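Local coordinates for protein WlaRA, TDP-fucose-3,4-ketoisomerase (Campylobacter jejuni subsp. jejuni 81116, PDB 5TPV) that belongs to the cupin clan of beta-strand proteins and binds thymidine-5'-diphosphate in pockets to which both subunits of its dimer contribute, at residues B[1-13]-B[76-90]. Residues are numbered along the deposited sequence; the frame is centred on the assembly and turned at random.
With TYD (thymidine-5'-diphosphate), chain D.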
loop_
_atom_site.group_PDB
_atom_site.type_symbol
_atom_site.label_atom_id
_atom_site.label_comp_id
_atom_site.label_asym_id
_atom_site.label_seq_id
_atom_site.Cartn_x
_atom_site.Cartn_y
_atom_site.Cartn_z
ATOM N N MET B 1 24.478 8.324 4.683
ATOM C CA MET B 1 23.524 7.174 4.659
ATOM C C MET B 1 22.540 7.344 5.824
ATOM O O MET B 1 22.952 7.468 7.005
ATOM C CB MET B 1 24.306 5.891 4.886
ATOM C CG MET B 1 23.499 4.635 4.606
ATOM S SD MET B 1 23.040 4.478 2.867
ATOM C CE MET B 1 24.423 3.464 2.348
ATOM N N ASN B 2 21.255 7.369 5.500
ATOM C CA ASN B 2 20.217 7.385 6.533
ATOM C C ASN B 2 19.097 6.425 6.113
ATOM O O ASN B 2 18.298 6.728 5.240
ATOM C CB ASN B 2 19.599 8.769 6.767
ATOM C CG ASN B 2 18.630 8.751 7.977
ATOM O OD1 ASN B 2 18.858 8.060 8.981
ATOM N ND2 ASN B 2 17.565 9.501 7.889
ATOM N N TYR B 3 19.036 5.286 6.776
ATOM C CA TYR B 3 18.004 4.318 6.555
ATOM C C TYR B 3 17.711 3.593 7.860
ATOM O O TYR B 3 18.536 3.635 8.794
ATOM C CB TYR B 3 18.518 3.341 5.515
ATOM C CG TYR B 3 19.631 2.435 5.956
ATOM C CD1 TYR B 3 19.383 1.322 6.751
ATOM C CD2 TYR B 3 20.947 2.669 5.550
ATOM C CE1 TYR B 3 20.408 0.486 7.158
ATOM C CE2 TYR B 3 21.992 1.835 5.931
ATOM C CZ TYR B 3 21.726 0.731 6.756
ATOM O OH TYR B 3 22.735 -0.140 7.192
ATOM N N THR B 4 16.589 2.877 7.899
ATOM C CA THR B 4 16.212 2.098 9.091
ATOM C C THR B 4 15.399 0.873 8.709
ATOM O O THR B 4 14.419 0.962 7.964
ATOM C CB THR B 4 15.347 2.884 10.113
ATOM O OG1 THR B 4 15.973 4.097 10.519
ATOM C CG2 THR B 4 15.121 2.044 11.375
ATOM N N ILE B 5 15.819 -0.272 9.227
ATOM C CA ILE B 5 15.014 -1.467 9.154
ATOM C C ILE B 5 13.971 -1.369 10.263
ATOM O O ILE B 5 14.298 -1.541 11.442
ATOM C CB ILE B 5 15.867 -2.737 9.210
ATOM C CG1 ILE B 5 16.806 -2.742 7.995
ATOM C CG2 ILE B 5 15.007 -4.019 9.178
ATOM C CD1 ILE B 5 17.600 -4.015 7.835
ATOM N N LEU B 6 12.730 -1.077 9.872
ATOM C CA LEU B 6 11.597 -1.064 10.784
ATOM C C LEU B 6 11.066 -2.442 11.089
ATOM O O LEU B 6 11.148 -3.365 10.286
ATOM C CB LEU B 6 10.485 -0.178 10.258
ATOM C CG LEU B 6 10.999 1.234 10.025
ATOM C CD1 LEU B 6 9.924 1.996 9.311
ATOM C CD2 LEU B 6 11.422 1.994 11.282
ATOM N N LYS B 7 10.658 -2.611 12.338
ATOM C CA LYS B 7 9.857 -3.750 12.773
ATOM C C LYS B 7 8.445 -3.197 12.975
ATOM O O LYS B 7 8.245 -2.307 13.803
ATOM C CB LYS B 7 10.401 -4.318 14.078
ATOM C CG LYS B 7 9.527 -5.442 14.648
ATOM C CD LYS B 7 9.736 -6.751 13.900
ATOM C CE LYS B 7 8.683 -7.780 14.270
ATOM N NZ LYS B 7 9.163 -9.165 13.990
ATOM N N PHE B 8 7.471 -3.695 12.213
ATOM C CA PHE B 8 6.111 -3.152 12.274
ATOM C C PHE B 8 5.331 -3.631 13.494
ATOM O O PHE B 8 5.501 -4.754 13.970
ATOM C CB PHE B 8 5.367 -3.483 10.983
ATOM C CG PHE B 8 5.982 -2.854 9.746
ATOM C CD1 PHE B 8 6.516 -1.570 9.767
ATOM C CD2 PHE B 8 6.004 -3.559 8.542
ATOM C CE1 PHE B 8 7.074 -1.000 8.616
ATOM C CE2 PHE B 8 6.553 -3.000 7.404
ATOM C CZ PHE B 8 7.065 -1.736 7.433
ATOM N N LYS B 9 4.533 -2.745 14.057
ATOM C CA LYS B 9 3.549 -3.158 15.045
ATOM C C LYS B 9 2.339 -3.710 14.264
ATOM O O LYS B 9 1.767 -2.979 13.442
ATOM C CB LYS B 9 3.135 -1.995 15.960
ATOM C CG LYS B 9 1.982 -2.322 16.930
ATOM C CD LYS B 9 2.289 -2.169 18.431
ATOM C CE LYS B 9 1.835 -3.344 19.311
ATOM N NZ LYS B 9 0.541 -3.960 18.884
ATOM N N THR B 10 1.999 -4.975 14.529
ATOM C CA THR B 10 0.836 -5.664 13.947
ATOM C C THR B 10 -0.350 -5.742 14.901
ATOM O O THR B 10 -0.170 -5.872 16.128
ATOM C CB THR B 10 1.209 -7.064 13.467
ATOM O OG1 THR B 10 1.511 -7.910 14.581
ATOM C CG2 THR B 10 2.409 -7.028 12.539
ATOM N N ILE B 11 -1.555 -5.656 14.344
ATOM C CA ILE B 11 -2.792 -5.886 15.088
ATOM C C ILE B 11 -3.381 -7.275 14.815
ATOM O O ILE B 11 -3.952 -7.567 13.738
ATOM C CB ILE B 11 -3.822 -4.787 14.814
ATOM C CG1 ILE B 11 -3.241 -3.416 15.141
ATOM C CG2 ILE B 11 -5.047 -4.968 15.709
ATOM C CD1 ILE B 11 -4.006 -2.250 14.556
ATOM N N ASN B 12 -3.253 -8.130 15.818
ATOM C CA ASN B 12 -3.628 -9.541 15.726
ATOM C C ASN B 12 -5.024 -9.788 16.239
ATOM O O ASN B 12 -5.220 -9.775 17.434
ATOM C CB ASN B 12 -2.650 -10.359 16.557
ATOM C CG ASN B 12 -1.214 -10.169 16.074
ATOM O OD1 ASN B 12 -0.732 -9.052 16.030
ATOM N ND2 ASN B 12 -0.567 -11.230 15.645
ATOM N N SER B 13 -5.998 -9.992 15.365
ATOM C CA SER B 13 -7.404 -10.045 15.776
ATOM C C SER B 13 -8.291 -10.574 14.653
ATOM O O SER B 13 -7.913 -10.613 13.482
ATOM C CB SER B 13 -7.922 -8.697 16.279
ATOM O OG SER B 13 -8.269 -7.765 15.268
ATOM N N GLN B 76 25.246 -0.412 0.789
ATOM C CA GLN B 76 24.744 -1.337 1.781
ATOM C C GLN B 76 23.713 -2.231 1.068
ATOM O O GLN B 76 22.909 -1.718 0.293
ATOM C CB GLN B 76 24.146 -0.503 2.944
ATOM C CG GLN B 76 23.525 -1.323 4.072
ATOM C CD GLN B 76 24.521 -2.276 4.718
ATOM O OE1 GLN B 76 24.767 -3.335 4.198
ATOM N NE2 GLN B 76 25.104 -1.890 5.828
ATOM N N LYS B 77 23.792 -3.538 1.309
ATOM C CA LYS B 77 22.825 -4.518 0.801
ATOM C C LYS B 77 21.961 -5.087 1.935
ATOM O O LYS B 77 22.456 -5.406 3.012
ATOM C CB LYS B 77 23.501 -5.671 0.071
ATOM C CG LYS B 77 24.308 -5.199 -1.128
ATOM C CD LYS B 77 25.082 -6.338 -1.787
ATOM C CE LYS B 77 25.825 -5.818 -3.001
ATOM N NZ LYS B 77 26.606 -6.890 -3.675
ATOM N N ILE B 78 20.662 -5.183 1.665
ATOM C CA ILE B 78 19.655 -5.616 2.622
ATOM C C ILE B 78 18.705 -6.597 1.944
ATOM O O ILE B 78 18.294 -6.375 0.793
ATOM C CB ILE B 78 18.851 -4.398 3.106
ATOM C CG1 ILE B 78 19.773 -3.514 3.963
ATOM C CG2 ILE B 78 17.607 -4.789 3.900
ATOM C CD1 ILE B 78 19.552 -2.041 3.754
ATOM N N ILE B 79 18.363 -7.656 2.680
ATOM C CA ILE B 79 17.349 -8.575 2.215
ATOM C C ILE B 79 15.979 -8.220 2.792
ATOM O O ILE B 79 15.862 -7.981 3.968
ATOM C CB ILE B 79 17.786 -10.046 2.385
ATOM C CG1 ILE B 79 18.887 -10.340 1.352
ATOM C CG2 ILE B 79 16.621 -11.001 2.133
ATOM C CD1 ILE B 79 19.678 -11.608 1.596
ATOM N N LEU B 80 14.962 -8.126 1.929
ATOM C CA LEU B 80 13.578 -7.968 2.346
ATOM C C LEU B 80 12.888 -9.302 2.112
ATOM O O LEU B 80 12.879 -9.804 1.002
ATOM C CB LEU B 80 12.902 -6.861 1.540
ATOM C CG LEU B 80 13.475 -5.448 1.833
ATOM C CD1 LEU B 80 12.842 -4.399 0.952
ATOM C CD2 LEU B 80 13.267 -5.052 3.286
ATOM N N ASN B 81 12.346 -9.885 3.176
ATOM C CA ASN B 81 11.686 -11.178 3.097
ATOM C C ASN B 81 10.549 -11.478 4.061
ATOM O O ASN B 81 10.132 -12.628 4.142
ATOM C CB ASN B 81 12.701 -12.337 3.185
ATOM C CG ASN B 81 13.472 -12.389 4.497
ATOM O OD1 ASN B 81 14.476 -13.091 4.566
ATOM N ND2 ASN B 81 13.076 -11.647 5.498
ATOM N N ASN B 82 10.057 -10.513 4.801
ATOM C CA ASN B 82 8.777 -10.752 5.444
ATOM C C ASN B 82 7.962 -9.514 5.716
ATOM O O ASN B 82 8.474 -8.406 5.652
ATOM C CB ASN B 82 8.941 -11.546 6.732
ATOM C CG ASN B 82 9.364 -10.671 7.871
ATOM O OD1 ASN B 82 10.439 -10.139 7.829
ATOM N ND2 ASN B 82 8.546 -10.553 8.894
ATOM N N LYS B 83 6.696 -9.752 6.037
ATOM C CA LYS B 83 5.665 -8.709 6.120
ATOM C C LYS B 83 5.737 -7.851 7.352
ATOM O O LYS B 83 5.001 -6.882 7.443
ATOM C CB LYS B 83 4.275 -9.339 6.118
ATOM C CG LYS B 83 3.803 -9.691 4.736
ATOM C CD LYS B 83 2.386 -10.241 4.783
ATOM C CE LYS B 83 2.341 -11.760 4.782
ATOM N NZ LYS B 83 3.124 -12.294 3.641
ATOM N N THR B 84 6.579 -8.201 8.317
ATOM C CA THR B 84 6.647 -7.417 9.564
ATOM C C THR B 84 7.785 -6.423 9.632
ATOM O O THR B 84 8.035 -5.794 10.654
ATOM C CB THR B 84 6.832 -8.336 10.751
ATOM O OG1 THR B 84 8.101 -8.963 10.585
ATOM C CG2 THR B 84 5.731 -9.397 10.773
ATOM N N LYS B 85 8.492 -6.309 8.528
ATOM C CA LYS B 85 9.689 -5.496 8.437
ATOM C C LYS B 85 9.668 -4.746 7.084
ATOM O O LYS B 85 9.131 -5.212 6.050
ATOM C CB LYS B 85 10.894 -6.407 8.634
ATOM C CG LYS B 85 11.798 -6.660 7.442
ATOM C CD LYS B 85 12.822 -7.748 7.792
ATOM C CE LYS B 85 13.726 -8.113 6.625
ATOM N NZ LYS B 85 14.965 -7.292 6.709
ATOM N N GLY B 86 10.177 -3.537 7.132
ATOM C CA GLY B 86 10.458 -2.793 5.930
ATOM C C GLY B 86 11.700 -1.953 6.091
ATOM O O GLY B 86 12.198 -1.698 7.197
ATOM N N LEU B 87 12.167 -1.495 4.945
ATOM C CA LEU B 87 13.315 -0.615 4.856
ATOM C C LEU B 87 12.852 0.769 4.557
ATOM O O LEU B 87 12.299 1.014 3.467
ATOM C CB LEU B 87 14.230 -1.080 3.723
ATOM C CG LEU B 87 15.390 -0.123 3.390
ATOM C CD1 LEU B 87 16.317 0.005 4.590
ATOM C CD2 LEU B 87 16.145 -0.707 2.208
ATOM N N TYR B 88 12.999 1.640 5.550
ATOM C CA TYR B 88 12.919 3.094 5.370
ATOM C C TYR B 88 14.237 3.665 4.814
ATOM O O TYR B 88 15.327 3.374 5.337
ATOM C CB TYR B 88 12.651 3.758 6.705
ATOM C CG TYR B 88 12.814 5.258 6.625
ATOM C CD1 TYR B 88 11.797 6.050 6.144
ATOM C CD2 TYR B 88 14.024 5.869 6.959
ATOM C CE1 TYR B 88 11.956 7.410 5.969
ATOM C CE2 TYR B 88 14.198 7.241 6.811
ATOM C CZ TYR B 88 13.167 8.005 6.339
ATOM O OH TYR B 88 13.347 9.361 6.191
ATOM N N ILE B 89 14.161 4.470 3.765
ATOM C CA ILE B 89 15.313 5.245 3.344
ATOM C C ILE B 89 14.910 6.674 3.192
ATOM O O ILE B 89 13.815 6.981 2.765
ATOM C CB ILE B 89 15.956 4.810 2.025
ATOM C CG1 ILE B 89 15.087 5.156 0.789
ATOM C CG2 ILE B 89 16.313 3.351 2.092
ATOM C CD1 ILE B 89 15.759 4.834 -0.553
ATOM N N ASP B 90 15.855 7.554 3.487
ATOM C CA ASP B 90 15.605 9.006 3.349
ATOM C C ASP B 90 15.789 9.409 1.884
ATOM O O ASP B 90 16.227 8.602 1.055
ATOM C CB ASP B 90 16.641 9.739 4.204
ATOM C CG ASP B 90 16.160 11.085 4.743
ATOM O OD1 ASP B 90 16.663 11.402 5.857
ATOM O OD2 ASP B 90 15.329 11.776 4.090
HETATM P PA TYD D . -11.557 -2.728 12.359
HETATM O O1A TYD D . -11.684 -1.818 11.160
HETATM O O2A TYD D . -12.466 -2.538 13.549
HETATM O O3A TYD D . -11.698 -4.250 11.854
HETATM P PB TYD D . -11.725 -4.590 10.281
HETATM O O1B TYD D . -12.752 -3.636 9.719
HETATM O O2B TYD D . -12.129 -6.044 10.229
HETATM O O3B TYD D . -10.310 -4.320 9.825
HETATM O "O5'" TYD D . -10.033 -2.669 12.875
HETATM C "C5'" TYD D . -9.450 -3.786 13.541
HETATM C "C4'" TYD D . -8.731 -3.312 14.797
HETATM O "O4'" TYD D . -7.459 -2.760 14.445
HETATM C "C3'" TYD D . -9.526 -2.231 15.512
HETATM O "O3'" TYD D . -9.849 -2.657 16.839
HETATM C "C2'" TYD D . -8.634 -1.005 15.563
HETATM C "C1'" TYD D . -7.336 -1.400 14.874
HETATM N N1 TYD D . -7.109 -0.536 13.714
HETATM C C2 TYD D . -6.219 0.557 13.822
HETATM O O2 TYD D . -5.639 0.768 14.908
HETATM N N3 TYD D . -5.985 1.371 12.783
HETATM C C4 TYD D . -6.591 1.169 11.610
HETATM O O4 TYD D . -6.369 1.930 10.644
HETATM C C5 TYD D . -7.530 0.030 11.469
HETATM C C5M TYD D . -8.232 -0.232 10.163
HETATM C C6 TYD D . -7.748 -0.792 12.566
#
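The ring of F8 lies against bare backbone, its CZ 3.6 Å from N of G86, a residue with no side chain to hold it off. This is a worked example of how an antiparallel pair in the jelly roll of a cupin-clan protein can run on past its last bridge: strand 3-7 lies beside strand 85-89, and F8 comes one residue beyond the last bridged pair, K7 with K85. F8 is bonded once, its backbone N giving T84 O, in the turn from N82 to K85, a short, nearly straight hydrogen bond (2.7 Å, 175°); its ring edge also lies against K83 O, in the ring plane. H21 stacks edge-to-face with this ring, and Y36 of the second subunit packs on F8, so the strand end adjoins the dimer interface.

Back along strand 3-7, paired backbone bonds join T4 with Y88 and L6 with G86, the bond from G86 N being weak. N2 and D90 finish the register: N2 O accepts from D90 N, and N2 ND2 reaches D90 OD1 at 2.9 Å, on the anti side of the carboxylate and almost in the amide's own plane. On the face of T4 and L6, L6 CD1 touches Y88 CB; the hydroxyl of Y88 goes to E55.

The face of Y3 and I5 looks across to strand 76-80 of the other sheet. With CG held between backbone N and carbonyl carbon (chi1 69°), the Y3 ring brings CD1 close to L87 CD1. Its OH takes a weak bond from Q76 NE2, ring and amide planes standing almost perpendicular (85°). I5 CD1 meets I78 CG2 at 4.0 Å. The long K85 side chain passes beside I5 and bends at its end, placing NZ 3.0 Å from I79 O, a hydrogen bond that ties the two sheets together.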